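PDB 4R12: putative uncharacterized protein from Dictyostelium purpureum, which is nicastrin and probably serves as an essential subunit of gamma-secretase, the complex that cleaves membrane proteins such as Notch receptors within the bilayer. Local coordinates for residues I46-D51 with N57-Y62; C192-G197 with N560-V565; I200-S205 with R507-I512; T355-Q360 with I438-G443. All coordinates share one frame; numbering follows the deposited sequence.

Contact 1: residues I46-D51 with N57-Y62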
# COMPACT_ATOMS: atom_id res chain seq x y z
N ILE A 46 33.35 -6.48 8.82
CA ILE A 46 33.25 -6.88 10.22
C ILE A 46 31.96 -6.30 10.83
O ILE A 46 31.62 -5.14 10.60
CB ILE A 46 34.50 -6.41 11.01
CG1 ILE A 46 34.51 -6.99 12.43
CG2 ILE A 46 34.60 -4.90 11.04
CD1 ILE A 46 34.89 -8.44 12.49
N LEU A 47 31.24 -7.11 11.60
CA LEU A 47 30.03 -6.63 12.26
C LEU A 47 30.38 -5.70 13.42
O LEU A 47 31.19 -6.05 14.28
CB LEU A 47 29.19 -7.81 12.76
CG LEU A 47 28.59 -8.74 11.71
CD1 LEU A 47 27.82 -9.85 12.38
CD2 LEU A 47 27.69 -7.97 10.75
N TYR A 48 29.79 -4.51 13.42
CA TYR A 48 29.97 -3.57 14.52
C TYR A 48 28.61 -3.10 15.01
O TYR A 48 27.84 -2.53 14.24
CB TYR A 48 30.82 -2.37 14.09
CG TYR A 48 30.98 -1.32 15.17
CD1 TYR A 48 30.02 -0.33 15.36
CD2 TYR A 48 32.09 -1.32 16.01
CE1 TYR A 48 30.16 0.63 16.35
CE2 TYR A 48 32.24 -0.37 17.00
CZ TYR A 48 31.27 0.60 17.17
OH TYR A 48 31.41 1.55 18.16
N LEU A 49 28.32 -3.32 16.29
CA LEU A 49 27.00 -3.03 16.86
C LEU A 49 26.88 -1.65 17.49
O LEU A 49 27.65 -1.28 18.37
CB LEU A 49 26.64 -4.09 17.90
CG LEU A 49 25.37 -3.84 18.72
CD1 LEU A 49 24.13 -3.94 17.83
CD2 LEU A 49 25.29 -4.81 19.87
N ILE A 50 25.90 -0.88 17.03
CA ILE A 50 25.52 0.34 17.70
C ILE A 50 24.17 0.12 18.38
O ILE A 50 23.16 -0.06 17.71
CB ILE A 50 25.42 1.52 16.72
CG1 ILE A 50 26.80 1.85 16.14
CG2 ILE A 50 24.85 2.75 17.42
CD1 ILE A 50 26.80 3.07 15.25
N ASP A 51 24.17 0.12 19.71
CA ASP A 51 22.94 -0.12 20.49
C ASP A 51 22.82 0.84 21.67
O ASP A 51 21.89 0.76 22.47
CB ASP A 51 22.90 -1.58 20.98
CG ASP A 51 23.99 -1.90 22.00
OD1 ASP A 51 24.92 -1.08 22.18
OD2 ASP A 51 23.93 -2.99 22.61
N ASN A 57 29.20 6.66 19.65
CA ASN A 57 30.37 7.53 19.68
C ASN A 57 31.68 6.80 19.41
O ASN A 57 32.59 7.35 18.78
CB ASN A 57 30.47 8.24 21.03
CG ASN A 57 29.37 9.25 21.23
OD1 ASN A 57 28.92 9.91 20.29
ND2 ASN A 57 28.92 9.40 22.48
N ASN A 58 31.79 5.56 19.86
CA ASN A 58 33.01 4.78 19.65
C ASN A 58 33.15 4.27 18.21
O ASN A 58 34.13 3.59 17.88
CB ASN A 58 33.07 3.61 20.62
CG ASN A 58 33.30 4.05 22.06
OD1 ASN A 58 33.75 5.17 22.30
ND2 ASN A 58 32.99 3.18 23.01
N TYR A 59 32.19 4.61 17.37
CA TYR A 59 32.29 4.26 15.96
C TYR A 59 33.28 5.17 15.24
O TYR A 59 34.03 4.73 14.38
CB TYR A 59 30.93 4.33 15.27
CG TYR A 59 31.00 4.15 13.78
CD1 TYR A 59 31.19 2.89 13.23
CD2 TYR A 59 30.89 5.23 12.92
CE1 TYR A 59 31.27 2.71 11.86
CE2 TYR A 59 30.96 5.06 11.54
CZ TYR A 59 31.15 3.80 11.02
OH TYR A 59 31.23 3.63 9.65
N PHE A 60 33.29 6.45 15.62
CA PHE A 60 34.10 7.45 14.93
C PHE A 60 35.59 7.21 15.12
O PHE A 60 36.40 7.70 14.33
CB PHE A 60 33.73 8.85 15.42
CG PHE A 60 32.31 9.23 15.16
CD1 PHE A 60 31.32 8.92 16.08
CD2 PHE A 60 31.95 9.89 13.99
CE1 PHE A 60 30.00 9.27 15.85
CE2 PHE A 60 30.63 10.24 13.76
CZ PHE A 60 29.65 9.93 14.69
N SER A 61 35.95 6.46 16.16
CA SER A 61 37.34 6.24 16.51
C SER A 61 37.73 4.77 16.39
O SER A 61 38.70 4.32 17.00
CB SER A 61 37.62 6.74 17.93
OG SER A 61 36.98 7.98 18.17
N TYR A 62 36.97 4.02 15.60
CA TYR A 62 37.17 2.58 15.46
C TYR A 62 37.82 2.24 14.12
O TYR A 62 37.19 2.37 13.08
CB TYR A 62 35.83 1.85 15.60
CG TYR A 62 35.88 0.35 15.37
CD1 TYR A 62 36.21 -0.52 16.39
CD2 TYR A 62 35.58 -0.18 14.12
CE1 TYR A 62 36.25 -1.89 16.17
CE2 TYR A 62 35.62 -1.55 13.90
CZ TYR A 62 35.95 -2.40 14.93
OH TYR A 62 35.98 -3.76 14.70
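Y48 reaches out from strand 43-50 and packs its ring against two tyrosines of the following loop, Y59 and Y62. On the Y62 side the fit is close: Y48 CD2 stands 3.9 Å above the Y62 ring plane, over its centre. The two ring planes are inclined at 48°, and the side chains run past one another in opposite senses. On the Y59 side it is Y48 CE1 that makes the contact, lying at the edge of the Y59 ring and 3.9 Å from Y59 CB. With CG turned away from the backbone N (chi1 177°), the Y48 ring extends toward the turn, and its hydroxyl arrives beside the backbone there, with Y48 OH 3.2 Å from N58 C. That OH makes its hydrogen bond to S55 O, at the helix 53-57 that links the two segments. I50 adds a thinner apolar touch, its CD1 4.3 Å from Y59 CB, and I46 CG2 comes within 4.1 Å of Y62 OH. The outer side is looser: N58 is exposed, touches Y48 OH with CB, and then sends its amide away from the strand. A serine in place of Y48 would probably leave Y59 and Y62 without the ring both of them pack on and S55 O without its hydroxyl partner. A type I turn from Y59 to Y62 brings both rings round to the strand, forming an aromatic cluster in the small lobe, where strand 43-50 leads through helix 53-57 and this loop to its parallel neighbour 67-72.

Contact 2: residues C192-G197 with N560-V565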
# COMPACT_ATOMS: atom_id res chain seq x y z
N CYS A 192 15.08 -1.34 -15.26
CA CYS A 192 14.08 -0.96 -14.27
C CYS A 192 12.67 -1.03 -14.87
O CYS A 192 12.52 -1.18 -16.08
CB CYS A 192 14.35 0.45 -13.74
SG CYS A 192 14.16 1.74 -14.95
N GLU A 193 11.65 -0.95 -14.02
CA GLU A 193 10.26 -0.98 -14.46
C GLU A 193 9.44 0.06 -13.70
O GLU A 193 9.77 0.39 -12.56
CB GLU A 193 9.64 -2.37 -14.26
CG GLU A 193 10.43 -3.53 -14.83
CD GLU A 193 10.40 -3.57 -16.36
OE1 GLU A 193 9.64 -2.78 -16.97
OE2 GLU A 193 11.15 -4.38 -16.95
N PRO A 194 8.39 0.59 -14.33
CA PRO A 194 7.51 1.55 -13.66
C PRO A 194 6.92 0.99 -12.37
O PRO A 194 6.55 -0.18 -12.33
CB PRO A 194 6.41 1.82 -14.69
CG PRO A 194 7.07 1.54 -16.01
CD PRO A 194 7.97 0.37 -15.73
N VAL A 195 6.87 1.81 -11.33
CA VAL A 195 6.20 1.42 -10.11
C VAL A 195 4.71 1.49 -10.36
O VAL A 195 4.19 2.54 -10.72
CB VAL A 195 6.58 2.33 -8.92
CG1 VAL A 195 5.74 1.99 -7.68
CG2 VAL A 195 8.05 2.18 -8.63
N GLY A 196 4.01 0.37 -10.19
CA GLY A 196 2.59 0.35 -10.46
C GLY A 196 1.99 -1.01 -10.17
O GLY A 196 2.61 -1.84 -9.52
N GLY A 197 0.79 -1.25 -10.68
CA GLY A 197 0.16 -2.54 -10.47
C GLY A 197 -1.27 -2.56 -10.93
O GLY A 197 -1.61 -1.88 -11.89
N ASN A 560 10.96 -2.09 -27.92
CA ASN A 560 10.46 -2.93 -26.83
C ASN A 560 10.89 -2.41 -25.46
O ASN A 560 11.52 -3.13 -24.67
CB ASN A 560 10.92 -4.38 -27.02
CG ASN A 560 9.92 -5.37 -26.46
OD1 ASN A 560 10.20 -6.05 -25.47
ND2 ASN A 560 8.75 -5.45 -27.07
N VAL A 561 10.52 -1.17 -25.18
CA VAL A 561 10.99 -0.48 -23.98
C VAL A 561 9.95 0.53 -23.47
O VAL A 561 9.14 1.04 -24.24
CB VAL A 561 12.33 0.26 -24.27
CG1 VAL A 561 12.10 1.46 -25.18
CG2 VAL A 561 12.99 0.68 -23.00
N TRP A 562 9.96 0.79 -22.16
CA TRP A 562 9.16 1.87 -21.61
C TRP A 562 9.78 3.21 -21.99
O TRP A 562 11.01 3.33 -22.00
CB TRP A 562 9.06 1.77 -20.08
CG TRP A 562 8.22 0.64 -19.55
CD1 TRP A 562 8.68 -0.51 -18.97
CD2 TRP A 562 6.79 0.55 -19.54
NE1 TRP A 562 7.62 -1.31 -18.60
CE2 TRP A 562 6.45 -0.68 -18.94
CE3 TRP A 562 5.76 1.38 -19.99
CZ2 TRP A 562 5.13 -1.10 -18.77
CZ3 TRP A 562 4.44 0.97 -19.82
CH2 TRP A 562 4.14 -0.26 -19.22
N LYS A 563 8.95 4.20 -22.30
CA LYS A 563 9.40 5.56 -22.58
C LYS A 563 8.71 6.60 -21.69
O LYS A 563 7.51 6.50 -21.42
CB LYS A 563 9.15 5.92 -24.05
CG LYS A 563 10.13 5.31 -25.04
CD LYS A 563 11.16 6.34 -25.51
CE LYS A 563 11.99 5.82 -26.68
NZ LYS A 563 11.21 5.70 -27.95
N ILE A 564 9.46 7.59 -21.23
CA ILE A 564 8.86 8.73 -20.53
C ILE A 564 8.39 9.77 -21.55
O ILE A 564 9.19 10.42 -22.20
CB ILE A 564 9.85 9.39 -19.55
CG1 ILE A 564 10.36 8.37 -18.52
CG2 ILE A 564 9.17 10.54 -18.83
CD1 ILE A 564 11.46 8.91 -17.63
N VAL A 565 7.08 9.91 -21.69
CA VAL A 565 6.51 10.84 -22.65
C VAL A 565 6.08 12.14 -21.99
O VAL A 565 5.86 13.14 -22.66
CB VAL A 565 5.31 10.22 -23.39
CG1 VAL A 565 5.76 9.00 -24.19
CG2 VAL A 565 4.23 9.81 -22.39
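A proline-on-indole CH-pi contact, P194 over W562, joins strand 192-203 to the small antiparallel hairpin of strands 553-556 and 561-564. That hairpin carries a G1 beta bulge, in which N560 and V561 both face D556, just ahead of the tryptophan. P194 lays one side of its ring on the indole. Its CD sits 3.5 Å from the centroid of the five-membered ring of W562, only 18° off the normal, and P194 CG is 3.6 Å above the plane of the W562 indole. F555 of the partner hairpin strand meets the same indole edge-to-face, and L187 of helix 183-189 also touches it, so the ring is packed from within the hairpin as well as from across the contact. E193 approaches at the ring edge instead, its side chain bent at chi2 (-71°) and its carboxylate plane steeply inclined to the indole, and accepts a hydrogen bond from the ring N-H. An alanine in place of W562 would probably leave P194 without the flat surface it rests on and E193 without its N-H partner. The bond is weak, as is a second one from the same nitrogen to G490 O: W562 NE1 lies 3.0 Å from E193 OE1, with an N-H...O angle of just 120°.

Contact 3: residues I200-S205 with R507-I512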
# COMPACT_ATOMS: atom_id res chain seq x y z
N ILE A 200 -8.51 -2.78 -8.02
CA ILE A 200 -9.65 -3.68 -8.12
C ILE A 200 -10.95 -2.95 -7.77
O ILE A 200 -11.00 -2.23 -6.77
CB ILE A 200 -9.54 -4.92 -7.18
CG1 ILE A 200 -8.15 -5.56 -7.22
CG2 ILE A 200 -10.57 -6.00 -7.56
CD1 ILE A 200 -7.23 -5.13 -6.08
N TRP A 201 -11.98 -3.11 -8.60
CA TRP A 201 -13.28 -2.55 -8.26
C TRP A 201 -14.38 -3.60 -8.38
O TRP A 201 -14.20 -4.64 -9.03
CB TRP A 201 -13.62 -1.32 -9.12
CG TRP A 201 -13.76 -1.57 -10.59
CD1 TRP A 201 -12.76 -1.57 -11.53
CD2 TRP A 201 -14.97 -1.85 -11.31
NE1 TRP A 201 -13.27 -1.83 -12.77
CE2 TRP A 201 -14.63 -2.01 -12.67
CE3 TRP A 201 -16.31 -1.99 -10.93
CZ2 TRP A 201 -15.57 -2.31 -13.65
CZ3 TRP A 201 -17.25 -2.29 -11.91
CH2 TRP A 201 -16.87 -2.44 -13.25
N SER A 202 -15.51 -3.33 -7.74
CA SER A 202 -16.53 -4.35 -7.60
C SER A 202 -17.89 -3.74 -7.34
O SER A 202 -17.99 -2.70 -6.70
CB SER A 202 -16.18 -5.31 -6.46
OG SER A 202 -17.17 -6.32 -6.31
N SER A 203 -18.92 -4.44 -7.82
CA SER A 203 -20.30 -4.12 -7.52
C SER A 203 -21.06 -5.43 -7.27
O SER A 203 -20.74 -6.44 -7.88
CB SER A 203 -20.93 -3.34 -8.67
OG SER A 203 -22.34 -3.28 -8.52
N PHE A 204 -22.02 -5.41 -6.35
CA PHE A 204 -22.89 -6.57 -6.14
C PHE A 204 -23.84 -6.79 -7.33
O PHE A 204 -24.33 -7.91 -7.52
CB PHE A 204 -23.72 -6.42 -4.86
CG PHE A 204 -22.96 -6.69 -3.59
CD1 PHE A 204 -22.61 -7.99 -3.23
CD2 PHE A 204 -22.62 -5.65 -2.74
CE1 PHE A 204 -21.93 -8.25 -2.05
CE2 PHE A 204 -21.93 -5.90 -1.55
CZ PHE A 204 -21.59 -7.20 -1.20
N SER A 205 -24.11 -5.75 -8.11
CA SER A 205 -24.99 -5.90 -9.28
C SER A 205 -24.26 -6.68 -10.36
O SER A 205 -23.09 -6.41 -10.62
CB SER A 205 -25.45 -4.55 -9.84
OG SER A 205 -26.07 -3.76 -8.84
N ARG A 507 -9.06 -11.96 -5.56
CA ARG A 507 -9.81 -13.22 -5.49
C ARG A 507 -10.81 -13.23 -4.33
O ARG A 507 -11.90 -13.80 -4.43
CB ARG A 507 -8.86 -14.40 -5.39
CG ARG A 507 -7.87 -14.57 -6.54
CD ARG A 507 -8.39 -15.45 -7.66
NE ARG A 507 -8.70 -16.81 -7.21
CZ ARG A 507 -9.31 -17.71 -7.98
NH1 ARG A 507 -9.65 -17.38 -9.22
NH2 ARG A 507 -9.56 -18.94 -7.52
N LEU A 508 -10.43 -12.60 -3.22
CA LEU A 508 -11.33 -12.52 -2.07
C LEU A 508 -12.53 -11.60 -2.35
O LEU A 508 -13.67 -11.97 -2.10
CB LEU A 508 -10.55 -12.04 -0.83
CG LEU A 508 -11.36 -11.87 0.46
CD1 LEU A 508 -11.97 -13.23 0.90
CD2 LEU A 508 -10.50 -11.25 1.57
N LEU A 509 -12.27 -10.41 -2.90
CA LEU A 509 -13.33 -9.46 -3.24
C LEU A 509 -14.27 -10.06 -4.28
O LEU A 509 -15.49 -9.94 -4.17
CB LEU A 509 -12.74 -8.14 -3.78
CG LEU A 509 -13.72 -7.02 -4.19
CD1 LEU A 509 -14.62 -6.65 -3.03
CD2 LEU A 509 -12.97 -5.79 -4.67
N TYR A 510 -13.69 -10.68 -5.30
CA TYR A 510 -14.46 -11.36 -6.35
C TYR A 510 -15.41 -12.38 -5.72
O TYR A 510 -16.60 -12.43 -6.03
CB TYR A 510 -13.51 -12.03 -7.35
CG TYR A 510 -14.18 -12.58 -8.60
CD1 TYR A 510 -14.88 -13.79 -8.58
CD2 TYR A 510 -14.12 -11.88 -9.81
CE1 TYR A 510 -15.49 -14.29 -9.73
CE2 TYR A 510 -14.73 -12.37 -10.96
CZ TYR A 510 -15.41 -13.57 -10.91
OH TYR A 510 -16.02 -14.06 -12.05
N SER A 511 -14.88 -13.20 -4.81
CA SER A 511 -15.67 -14.24 -4.17
C SER A 511 -16.79 -13.68 -3.28
O SER A 511 -17.93 -14.16 -3.34
CB SER A 511 -14.76 -15.16 -3.35
OG SER A 511 -15.53 -16.13 -2.67
N ILE A 512 -16.49 -12.67 -2.47
CA ILE A 512 -17.48 -12.17 -1.51
C ILE A 512 -18.67 -11.55 -2.23
O ILE A 512 -19.81 -11.60 -1.75
CB ILE A 512 -16.87 -11.12 -0.57
CG1 ILE A 512 -15.92 -11.78 0.42
CG2 ILE A 512 -17.95 -10.38 0.20
CD1 ILE A 512 -15.11 -10.69 1.15
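S202 OG is hydrogen-bonded to two threonine hydroxyls, T543 OG1 on the neighbouring strand and T513 OG1 just past the end of helix 500-512, while the carbon that carries it rests on L509. This buried hydroxyl is therefore satisfied within a mostly apolar interface, and it ties strand and helix together through T513, whose OG1 also bonds L509 O. The apolar half of the contact centres on one methyl. L509 CD2 lies 3.7 Å from S202 CB and 3.8 Å from I200 CG2, bridging two residues that point to the same face of the strand. With CG opposite the backbone N (chi1 -180°), the leucine stretches from the helix toward the strand, and it passes I200 in the opposite direction. L509 CG adds to the grip, 3.8 Å from S202 CB. F204 turns the edge of its ring to the end of the helix, where F204 CE1 is 4.0 Å from I512 O. This is simple packing of a ring against a backbone carbonyl, and no hydrogen bond crosses between the two segments. At S203 the chain makes an ST turn, with S205 N donating to S203 OG at 3.1 Å. Strand 192-203 runs antiparallel to both 262-268 and 542-548: I200 and S202 bond to the backbone of the first, W201 and S203 to that of the second. Helix 500-512 lies against these strands beside helix 234-252, the helix-on-sheet packing of an alpha/beta fold, in which I248 touches L509, I512 and F204, and F267 of strand 262-268 meets L509.

Contact 4: residues T355-Q360 with I438-G443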
# COMPACT_ATOMS: atom_id res chain seq x y z
N THR A 355 -22.76 13.71 5.51
CA THR A 355 -22.16 13.60 6.84
C THR A 355 -23.21 13.54 7.96
O THR A 355 -22.96 12.92 9.01
CB THR A 355 -21.18 14.76 7.14
OG1 THR A 355 -21.87 16.01 7.09
CG2 THR A 355 -20.01 14.77 6.14
N ASP A 356 -24.37 14.16 7.75
CA ASP A 356 -25.44 14.05 8.76
C ASP A 356 -25.83 12.58 8.98
O ASP A 356 -26.06 12.16 10.12
CB ASP A 356 -26.67 14.87 8.35
CG ASP A 356 -26.51 16.37 8.61
OD1 ASP A 356 -25.43 16.81 9.09
OD2 ASP A 356 -27.46 17.12 8.32
N ILE A 357 -25.87 11.79 7.91
CA ILE A 357 -26.23 10.38 8.03
C ILE A 357 -25.14 9.60 8.78
O ILE A 357 -25.44 8.74 9.62
CB ILE A 357 -26.49 9.76 6.64
CG1 ILE A 357 -27.68 10.45 5.99
CG2 ILE A 357 -26.75 8.27 6.76
CD1 ILE A 357 -27.69 10.38 4.48
N LEU A 358 -23.88 9.91 8.49
CA LEU A 358 -22.77 9.30 9.22
C LEU A 358 -22.87 9.56 10.72
O LEU A 358 -22.72 8.63 11.51
CB LEU A 358 -21.42 9.81 8.71
CG LEU A 358 -20.72 9.02 7.61
CD1 LEU A 358 -19.46 9.74 7.18
CD2 LEU A 358 -20.38 7.61 8.09
N ASP A 359 -23.12 10.82 11.10
CA ASP A 359 -23.33 11.22 12.50
C ASP A 359 -24.46 10.43 13.16
O ASP A 359 -24.33 9.96 14.29
CB ASP A 359 -23.67 12.72 12.60
CG ASP A 359 -22.51 13.63 12.22
OD1 ASP A 359 -21.34 13.17 12.23
OD2 ASP A 359 -22.77 14.81 11.92
N GLN A 360 -25.58 10.33 12.44
CA GLN A 360 -26.74 9.61 12.92
C GLN A 360 -26.43 8.14 13.19
O GLN A 360 -26.76 7.62 14.25
CB GLN A 360 -27.89 9.72 11.92
CG GLN A 360 -28.50 11.12 11.82
CD GLN A 360 -29.40 11.25 10.60
OE1 GLN A 360 -29.96 10.27 10.11
NE2 GLN A 360 -29.54 12.48 10.10
N ILE A 438 -23.57 3.06 4.39
CA ILE A 438 -23.65 2.78 2.97
C ILE A 438 -25.03 2.26 2.58
O ILE A 438 -25.60 2.69 1.57
CB ILE A 438 -22.55 1.77 2.55
CG1 ILE A 438 -21.19 2.48 2.59
CG2 ILE A 438 -22.83 1.18 1.16
CD1 ILE A 438 -20.01 1.54 2.63
N ASP A 439 -25.57 1.36 3.39
CA ASP A 439 -26.92 0.84 3.15
C ASP A 439 -27.95 1.98 3.15
O ASP A 439 -28.81 2.03 2.27
CB ASP A 439 -27.28 -0.21 4.21
CG ASP A 439 -28.70 -0.77 4.02
OD1 ASP A 439 -28.89 -1.64 3.15
OD2 ASP A 439 -29.62 -0.32 4.74
N ARG A 440 -27.84 2.90 4.09
CA ARG A 440 -28.79 4.01 4.15
C ARG A 440 -28.68 4.93 2.94
O ARG A 440 -29.70 5.26 2.32
CB ARG A 440 -28.62 4.80 5.45
CG ARG A 440 -29.11 4.04 6.68
CD ARG A 440 -29.29 4.97 7.88
NE ARG A 440 -30.20 6.07 7.58
CZ ARG A 440 -30.31 7.19 8.31
NH1 ARG A 440 -29.55 7.37 9.38
NH2 ARG A 440 -31.17 8.13 7.94
N ILE A 441 -27.47 5.34 2.57
CA ILE A 441 -27.39 6.28 1.44
C ILE A 441 -27.61 5.57 0.11
O ILE A 441 -27.83 6.23 -0.91
CB ILE A 441 -26.04 7.05 1.38
CG1 ILE A 441 -24.87 6.11 1.12
CG2 ILE A 441 -25.83 7.89 2.64
CD1 ILE A 441 -23.59 6.85 0.82
N ALA A 442 -27.55 4.24 0.10
CA ALA A 442 -27.89 3.50 -1.12
C ALA A 442 -29.41 3.33 -1.23
O ALA A 442 -29.91 2.81 -2.23
CB ALA A 442 -27.20 2.13 -1.15
N GLY A 443 -30.13 3.77 -0.20
CA GLY A 443 -31.58 3.72 -0.22
C GLY A 443 -32.22 2.59 0.58
O GLY A 443 -33.42 2.37 0.48
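The R440 guanidinium has I357 CG2 over one face and Q360 OE1 at its edge, in its plane. The methyl sits 3.8 Å above the guanidinium plane, displaced toward the rim, so aliphatic carbon rather than another polar group lies on that face. At the edge, both terminal nitrogens converge on a single amide oxygen. R440 NH1 donates to Q360 OE1 at 3.0 Å with an N-H...O angle of 153°, and R440 NH2 reaches the same Q360 OE1 at 3.3 Å and is more bent. The NH2 donor comes in nearly along the C=O axis, whereas NH1 stands a little out of the carbonyl plane; the amide and guanidinium planes themselves are 34° apart. A bend at chi3 (57°) carries the arginine's end round to Q360, whose own chain is extended beyond CG and meets it at about a right angle. Under this pair of hydrogen bonds the helices touch through isoleucines, I357 CD1 lying 3.6 Å from I441 CG2. These two side chains come from helix 352-362 and from the last turn of helix 427-441, which a Schellman motif at G443 closes. The helices also pack on strands of the large lobe, T355 and L358 on 339-347, I438 and I441 on 214-220. Because an amide oxygen, not a carboxylate, receives the arginine, Q360 helps hold the guanidinium in its orientation but, being neutral, would not be expected to offset its charge. No carboxylate of the two segments pairs with it at this surface contact, and the isoleucines supply the apolar part of the helix-to-helix join.

How the contacts relate
Contacts 1, 2 and 3 are buried, whereas contact 4 lies at the surface. Contacts 2 and 3 hold successive parts of strand 192-203, one meeting a small hairpin and the other a helix, with centres about 28 Å apart. Along the chain, contact 4 is nested inside the loop closed by contact 3, which lies inside that of contact 2; contact 1 is complete before any of them begins and sits in the small lobe, its centre about 58 Å from that of contact 4. Chemistry follows place: aromatic clustering in contact 1, proline on indole in contact 2, leucine packing beside a buried, hydrogen-bonded serine in contact 3, and arginine-to-amide hydrogen bonds beside an isoleucine pair in contact 4.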